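PDB 1WY2: Xaa-Pro dipeptidase from Pyrococcus horikoshii, which probably splits dipeptides that carry a nonpolar residue before a C-terminal proline, as a two-metal peptidase of the M24B family. Local coordinates for residues I11-F14 and M15-S19; D119-R122 and D123-I126; E153-E156 and G157-E160. All coordinates share one frame; numbering follows the deposited sequence.

All three contacts are local: each lies within one continuous run of chain, so none encloses a long loop, and they follow in series without nesting or crossing. Contact 1 (11-19) covers the last turns and the C-terminal end of helix 6-17. Contact 2 (119-126) lies on helix 118-125, which packs against that first helix within the N-terminal domain: Phe-14 CD2 comes to 3.9 Å from Val-120 CB, and Ile-11 CG1 to 4.0 Å from Met-124 CE. Contact 3 (153-160) turns the chain between helices 130-153 and 160-173 of the metallopeptidase domain, on the opposite side of the chain's centre; its nearest atoms are about 28 Å from those of contact 2.

Contact 1 of 3, residues I11-F14 and M15-S19; sequences IIEF and MDKNS
Ile-11 begins the series: its carbonyl O accepts from Met-15 N at 2.8 Å, and its CG2 lies against Met-15 SD. Ile-12 O likewise accepts from Asp-16 N at 3.0 Å, while its CG2 runs alongside Asp-16, 3.7 Å from OD2. Glu-13 O receives Lys-17 N, and the side chains touch through their aliphatic parts, Glu-13 CG to Lys-17 CE at 3.6 Å, with the charged Glu-13 OE2 and Lys-17 NZ 4.7 Å apart. With CG anti to the backbone N (chi1 -178°), the Phe-14 ring lies with one face against the amide of Asn-18. ND2 sits 3.2 Å above the ring plane, over its centre, the planes 27° apart. The same nitrogen donates to Phe-14 O at 2.8 Å, nearly straight (171°) and in the amide's own plane; Asn-18 N reaches that oxygen only weakly. Ser-19, at positive phi, is C-prime of a Schellman motif ending the helix: Ile-20 N pairs with Met-15 O, Ser-19 N weakly with Asp-16 O. Ile-11 and Phe-14 face helix 118-125; Met-15 packs on Val-23 and Ile-47 of the sheet. The Asn-18 side chain thus supplements the backbone in satisfying a helix-end carbonyl, its amide probably held in orientation by bond and ring together.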
loop_
_atom_site.group_PDB
_atom_site.type_symbol
_atom_site.label_atom_id
_atom_site.label_comp_id
_atom_site.label_asym_id
_atom_site.label_seq_id
_atom_site.Cartn_x
_atom_site.Cartn_y
_atom_site.Cartn_z
ATOM N N ILE A 11 -23.922 5.345 -11.502
ATOM C CA ILE A 11 -23.797 6.065 -10.244
ATOM C C ILE A 11 -24.880 7.142 -10.179
ATOM O O ILE A 11 -25.479 7.363 -9.129
ATOM C CB ILE A 11 -22.397 6.693 -10.106
ATOM C CG1 ILE A 11 -21.368 5.574 -9.900
ATOM C CG2 ILE A 11 -22.364 7.669 -8.928
ATOM C CD1 ILE A 11 -19.923 6.017 -9.995
ATOM N N ILE A 12 -25.139 7.804 -11.304
ATOM C CA ILE A 12 -26.173 8.837 -11.329
ATOM C C ILE A 12 -27.537 8.221 -11.009
ATOM O O ILE A 12 -28.360 8.838 -10.325
ATOM C CB ILE A 12 -26.225 9.546 -12.704
ATOM C CG1 ILE A 12 -24.977 10.422 -12.874
ATOM C CG2 ILE A 12 -27.497 10.385 -12.820
ATOM C CD1 ILE A 12 -24.806 11.011 -14.259
ATOM N N GLU A 13 -27.777 7.007 -11.500
ATOM C CA GLU A 13 -29.042 6.322 -11.234
ATOM C C GLU A 13 -29.181 6.115 -9.729
ATOM O O GLU A 13 -30.212 6.433 -9.135
ATOM C CB GLU A 13 -29.078 4.968 -11.942
ATOM C CG GLU A 13 -30.278 4.108 -11.568
ATOM C CD GLU A 13 -30.319 2.797 -12.331
ATOM O OE1 GLU A 13 -29.326 2.042 -12.280
ATOM O OE2 GLU A 13 -31.350 2.518 -12.981
ATOM N N PHE A 14 -28.127 5.580 -9.119
ATOM C CA PHE A 14 -28.114 5.337 -7.684
ATOM C C PHE A 14 -28.353 6.645 -6.934
ATOM O O PHE A 14 -29.105 6.681 -5.960
ATOM C CB PHE A 14 -26.771 4.727 -7.272
ATOM C CG PHE A 14 -26.675 4.387 -5.809
ATOM C CD1 PHE A 14 -26.188 5.316 -4.896
ATOM C CD2 PHE A 14 -27.078 3.140 -5.345
ATOM C CE1 PHE A 14 -26.103 5.006 -3.535
ATOM C CE2 PHE A 14 -26.998 2.821 -3.987
ATOM C CZ PHE A 14 -26.509 3.757 -3.084
ATOM N N MET A 15 -27.709 7.715 -7.397
ATOM C CA MET A 15 -27.857 9.030 -6.780
ATOM C C MET A 15 -29.309 9.484 -6.730
ATOM O O MET A 15 -29.803 9.894 -5.679
ATOM C CB MET A 15 -27.058 10.079 -7.556
ATOM C CG MET A 15 -25.564 10.022 -7.358
ATOM S SD MET A 15 -24.722 11.120 -8.514
ATOM C CE MET A 15 -25.548 12.644 -8.177
ATOM N N ASP A 16 -29.992 9.417 -7.869
ATOM C CA ASP A 16 -31.382 9.853 -7.929
ATOM C C ASP A 16 -32.292 9.030 -7.035
ATOM O O ASP A 16 -33.141 9.576 -6.332
ATOM C CB ASP A 16 -31.904 9.803 -9.367
ATOM C CG ASP A 16 -31.153 10.732 -10.288
ATOM O OD1 ASP A 16 -30.828 11.866 -9.863
ATOM O OD2 ASP A 16 -30.895 10.339 -11.443
ATOM N N LYS A 17 -32.105 7.718 -7.056
ATOM C CA LYS A 17 -32.930 6.823 -6.256
ATOM C C LYS A 17 -32.690 6.943 -4.755
ATOM O O LYS A 17 -33.539 6.548 -3.955
ATOM C CB LYS A 17 -32.704 5.379 -6.703
ATOM C CG LYS A 17 -33.102 5.133 -8.146
ATOM C CD LYS A 17 -32.928 3.678 -8.536
ATOM C CE LYS A 17 -33.401 3.434 -9.959
ATOM N NZ LYS A 17 -34.828 3.824 -10.137
ATOM N N ASN A 18 -31.542 7.493 -4.374
ATOM C CA ASN A 18 -31.198 7.642 -2.962
ATOM C C ASN A 18 -31.157 9.096 -2.498
ATOM O O ASN A 18 -30.615 9.405 -1.437
ATOM C CB ASN A 18 -29.853 6.962 -2.686
ATOM C CG ASN A 18 -29.949 5.447 -2.731
ATOM O OD1 ASN A 18 -30.251 4.801 -1.725
ATOM N ND2 ASN A 18 -29.712 4.873 -3.904
ATOM N N SER A 19 -31.741 9.984 -3.297
ATOM C CA SER A 19 -31.786 11.406 -2.975
ATOM C C SER A 19 -30.409 11.990 -2.678
ATOM O O SER A 19 -30.228 12.719 -1.701
ATOM C CB SER A 19 -32.715 11.646 -1.779
ATOM O OG SER A 19 -34.028 11.189 -2.053
#

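Contact 2 of 3, residues D119-R122 and D123-I126; sequences DVIR and DMRI
Arg-122 and Asp-123, neighbours in sequence, form the charged part of this helical contact. Arg-122 grips the carboxylate side-on with two nitrogens, both on the same oxygen: NE is 3.1 Å and NH2 3.2 Å from Asp-123 OD1. The planes of guanidinium and carboxylate differ by only 16°, and both donors approach OD1 from one face of the carboxylate, NE on the anti side and NH2 on the syn side; sharing one acceptor, neither N-H points straight at it. A turn at chi3 (62°) folds the arginine back far enough to reach its neighbour. Asp-119 OD1 completes the network from above the guanidinium face, 3.7 Å from Arg-122 NH2; no N-H points at it, so this long pairing rests on charge alone. The arginine is thereby likely to offset the two nearby negative charges.

The apolar contacts lie on Ile-121. Its CD1 meets Met-124 CE at 4.0 Å, and its CG2 lies 4.0 Å from Arg-125 CD, the two chains running side by side.

Backbone bonds of the i to i+4 kind underlie both groups; the last joins Ile-126 N to Arg-122 O at 2.9 Å, and Ile-126 CB and CG2 lie close to that oxygen, CB at 3.1 Å.

Among its neighbours, helix 118-125 sets Val-120 and Met-124 against helix 6-17, and Ile-121 against Asn-30 of helix 28-35. Arg-125 hydrogen-bonds through NH1 to Asn-30 and forms salt bridges with Glu-292 and Glu-295 of the metallopeptidase part of the chain, linking the helix to the catalytic part of the fold.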
loop_
_atom_site.group_PDB
_atom_site.type_symbol
_atom_site.label_atom_id
_atom_site.label_comp_id
_atom_site.label_asym_id
_atom_site.label_seq_id
_atom_site.Cartn_x
_atom_site.Cartn_y
_atom_site.Cartn_z
ATOM N N ASP A 119 -22.553 0.368 -2.373
ATOM C CA ASP A 119 -23.406 -0.595 -3.073
ATOM C C ASP A 119 -23.329 -0.542 -4.599
ATOM O O ASP A 119 -23.293 -1.587 -5.260
ATOM C CB ASP A 119 -24.867 -0.416 -2.650
ATOM C CG ASP A 119 -25.167 -1.022 -1.287
ATOM O OD1 ASP A 119 -24.233 -1.522 -0.625
ATOM O OD2 ASP A 119 -26.347 -0.994 -0.879
ATOM N N VAL A 120 -23.325 0.662 -5.167
ATOM C CA VAL A 120 -23.272 0.774 -6.620
ATOM C C VAL A 120 -21.870 0.496 -7.149
ATOM O O VAL A 120 -21.712 -0.086 -8.222
ATOM C CB VAL A 120 -23.791 2.158 -7.114
ATOM C CG1 VAL A 120 -22.876 3.279 -6.654
ATOM C CG2 VAL A 120 -23.933 2.141 -8.632
ATOM N N ILE A 121 -20.850 0.891 -6.392
ATOM C CA ILE A 121 -19.477 0.631 -6.810
ATOM C C ILE A 121 -19.289 -0.884 -6.812
ATOM O O ILE A 121 -18.731 -1.456 -7.748
ATOM C CB ILE A 121 -18.458 1.276 -5.844
ATOM C CG1 ILE A 121 -18.615 2.801 -5.869
ATOM C CG2 ILE A 121 -17.039 0.879 -6.240
ATOM C CD1 ILE A 121 -18.462 3.418 -7.246
ATOM N N ARG A 122 -19.772 -1.529 -5.756
ATOM C CA ARG A 122 -19.682 -2.982 -5.634
ATOM C C ARG A 122 -20.430 -3.687 -6.763
ATOM O O ARG A 122 -19.896 -4.577 -7.416
ATOM C CB ARG A 122 -20.270 -3.439 -4.296
ATOM C CG ARG A 122 -20.407 -4.952 -4.152
ATOM C CD ARG A 122 -21.403 -5.286 -3.053
ATOM N NE ARG A 122 -22.732 -4.778 -3.385
ATOM C CZ ARG A 122 -23.766 -4.777 -2.549
ATOM N NH1 ARG A 122 -23.629 -5.256 -1.320
ATOM N NH2 ARG A 122 -24.939 -4.302 -2.947
ATOM N N ASP A 123 -21.678 -3.289 -6.984
ATOM C CA ASP A 123 -22.482 -3.916 -8.022
ATOM C C ASP A 123 -21.808 -3.892 -9.390
ATOM O O ASP A 123 -21.984 -4.814 -10.184
ATOM C CB ASP A 123 -23.869 -3.264 -8.086
ATOM C CG ASP A 123 -24.760 -3.667 -6.916
ATOM O OD1 ASP A 123 -24.318 -4.476 -6.069
ATOM O OD2 ASP A 123 -25.907 -3.177 -6.839
ATOM N N MET A 124 -21.036 -2.846 -9.665
ATOM C CA MET A 124 -20.331 -2.752 -10.938
ATOM C C MET A 124 -19.055 -3.591 -10.955
ATOM O O MET A 124 -18.880 -4.448 -11.821
ATOM C CB MET A 124 -19.965 -1.300 -11.254
ATOM C CG MET A 124 -21.152 -0.397 -11.552
ATOM S SD MET A 124 -20.609 1.203 -12.197
ATOM C CE MET A 124 -19.937 1.948 -10.704
ATOM N N ARG A 125 -18.174 -3.360 -9.986
ATOM C CA ARG A 125 -16.897 -4.067 -9.941
ATOM C C ARG A 125 -16.943 -5.568 -9.659
ATOM O O ARG A 125 -16.051 -6.300 -10.083
ATOM C CB ARG A 125 -15.959 -3.386 -8.937
ATOM C CG ARG A 125 -15.358 -2.071 -9.450
ATOM C CD ARG A 125 -14.509 -1.381 -8.387
ATOM N NE ARG A 125 -13.425 -2.237 -7.914
ATOM C CZ ARG A 125 -12.736 -2.020 -6.798
ATOM N NH1 ARG A 125 -13.010 -0.968 -6.036
ATOM N NH2 ARG A 125 -11.784 -2.869 -6.431
ATOM N N ILE A 126 -17.980 -6.021 -8.965
ATOM C CA ILE A 126 -18.112 -7.434 -8.611
ATOM C C ILE A 126 -18.326 -8.365 -9.810
ATOM O O ILE A 126 -18.065 -9.565 -9.724
ATOM C CB ILE A 126 -19.249 -7.632 -7.579
ATOM C CG1 ILE A 126 -19.055 -8.961 -6.840
ATOM C CG2 ILE A 126 -20.603 -7.570 -8.273
ATOM C CD1 ILE A 126 -19.940 -9.119 -5.610
#

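Contact 3 of 3, residues E153-E156 and G157-E160; sequences EITE and GKKE
Lys-158 bends sharply at chi2 (-70°) and Glu-153 at its own chi2 (62°), and these two turns bring ammonium and carboxylate together across a type II beta turn, Thr-155 to Lys-158. The turn belongs to the connection between helices 130-153 and 160-173 of the M24 metallopeptidase domain, whose family has the pita-bread fold. The bond that closes it runs from Lys-158 N to Thr-155 O at 3.1 Å, and the N-H points almost straight at the oxygen.

The side chains of Glu-153 and Lys-158 cross at about a right angle. NZ meets Glu-153 OE2 nearly in line with its C-O bond, in a salt bridge modelled at 2.5 Å, so short that the exact length should be read with caution. On its way the lysine passes over the threonine hydroxyl, with Thr-155 OG1 only 3.0 Å from Lys-158 CG and 3.1 Å from CE, a tight fit along the aliphatic chain. With an alanine here in place of the lysine, Glu-153 OE2 would probably lose its charged mate and the carboxylate would be freer to turn. The other oxygen, OE1, makes a long, weak ion pair with Lys-166.

Outside the turn, Glu-156 OE1 forms a salt bridge with Arg-205, while the backbones of Gly-157 and Lys-158 bond to that of Ile-203, tying this surface corner to the neighbouring loop. The third position of the turn is occupied by Gly-157, at positive phi (101°). A side chain would probably not fit there: a beta carbon built on Gly-157 would stand 2.4 Å from Glu-156 O, well inside contact distance.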
loop_
_atom_site.group_PDB
_atom_site.type_symbol
_atom_site.label_atom_id
_atom_site.label_comp_id
_atom_site.label_asym_id
_atom_site.label_seq_id
_atom_site.Cartn_x
_atom_site.Cartn_y
_atom_site.Cartn_z
ATOM N N GLU A 153 13.346 -23.065 -7.199
ATOM C CA GLU A 153 14.348 -22.348 -6.417
ATOM C C GLU A 153 14.437 -22.804 -4.967
ATOM O O GLU A 153 15.476 -22.651 -4.323
ATOM C CB GLU A 153 14.052 -20.849 -6.451
ATOM C CG GLU A 153 15.063 -19.997 -5.703
ATOM C CD GLU A 153 16.458 -20.105 -6.287
ATOM O OE1 GLU A 153 16.605 -19.902 -7.509
ATOM O OE2 GLU A 153 17.405 -20.388 -5.522
ATOM N N ILE A 154 13.348 -23.361 -4.454
ATOM C CA ILE A 154 13.317 -23.814 -3.073
ATOM C C ILE A 154 14.078 -25.116 -2.849
ATOM O O ILE A 154 13.763 -26.152 -3.438
ATOM C CB ILE A 154 11.859 -23.972 -2.592
ATOM C CG1 ILE A 154 11.225 -22.585 -2.443
ATOM C CG2 ILE A 154 11.814 -24.738 -1.277
ATOM C CD1 ILE A 154 9.733 -22.605 -2.204
ATOM N N THR A 155 15.093 -25.038 -1.997
ATOM C CA THR A 155 15.922 -26.183 -1.641
ATOM C C THR A 155 16.480 -25.915 -0.249
ATOM O O THR A 155 16.504 -24.770 0.205
ATOM C CB THR A 155 17.109 -26.364 -2.617
ATOM O OG1 THR A 155 17.893 -25.166 -2.641
ATOM C CG2 THR A 155 16.611 -26.672 -4.020
ATOM N N GLU A 156 16.922 -26.965 0.433
ATOM C CA GLU A 156 17.473 -26.796 1.769
ATOM C C GLU A 156 18.616 -25.788 1.727
ATOM O O GLU A 156 19.451 -25.824 0.821
ATOM C CB GLU A 156 17.965 -28.144 2.308
ATOM C CG GLU A 156 19.032 -28.806 1.455
ATOM C CD GLU A 156 19.095 -30.307 1.666
ATOM O OE1 GLU A 156 18.106 -30.992 1.330
ATOM O OE2 GLU A 156 20.124 -30.804 2.169
ATOM N N GLY A 157 18.636 -24.878 2.696
ATOM C CA GLY A 157 19.685 -23.875 2.759
ATOM C C GLY A 157 19.291 -22.507 2.229
ATOM O O GLY A 157 19.859 -21.492 2.631
ATOM N N LYS A 158 18.318 -22.474 1.324
ATOM C CA LYS A 158 17.864 -21.216 0.737
ATOM C C LYS A 158 17.125 -20.342 1.748
ATOM O O LYS A 158 16.385 -20.844 2.594
ATOM C CB LYS A 158 16.937 -21.494 -0.451
ATOM C CG LYS A 158 17.513 -22.417 -1.511
ATOM C CD LYS A 158 18.642 -21.749 -2.279
ATOM C CE LYS A 158 18.810 -22.368 -3.661
ATOM N NZ LYS A 158 19.523 -21.457 -4.598
ATOM N N LYS A 159 17.332 -19.032 1.653
ATOM C CA LYS A 159 16.661 -18.087 2.537
ATOM C C LYS A 159 15.305 -17.738 1.911
ATOM O O LYS A 159 15.228 -17.446 0.717
ATOM C CB LYS A 159 17.513 -16.824 2.695
ATOM C CG LYS A 159 16.898 -15.768 3.596
ATOM C CD LYS A 159 17.834 -14.578 3.798
ATOM C CE LYS A 159 19.096 -14.979 4.547
ATOM N NZ LYS A 159 19.959 -13.802 4.861
ATOM N N GLU A 160 14.241 -17.776 2.711
ATOM C CA GLU A 160 12.893 -17.478 2.221
ATOM C C GLU A 160 12.827 -16.176 1.429
ATOM O O GLU A 160 12.285 -16.133 0.323
ATOM C CB GLU A 160 11.909 -17.392 3.387
ATOM C CG GLU A 160 11.813 -18.656 4.228
ATOM C CD GLU A 160 10.876 -18.486 5.409
ATOM O OE1 GLU A 160 10.652 -17.330 5.826
ATOM O OE2 GLU A 160 10.373 -19.505 5.930
#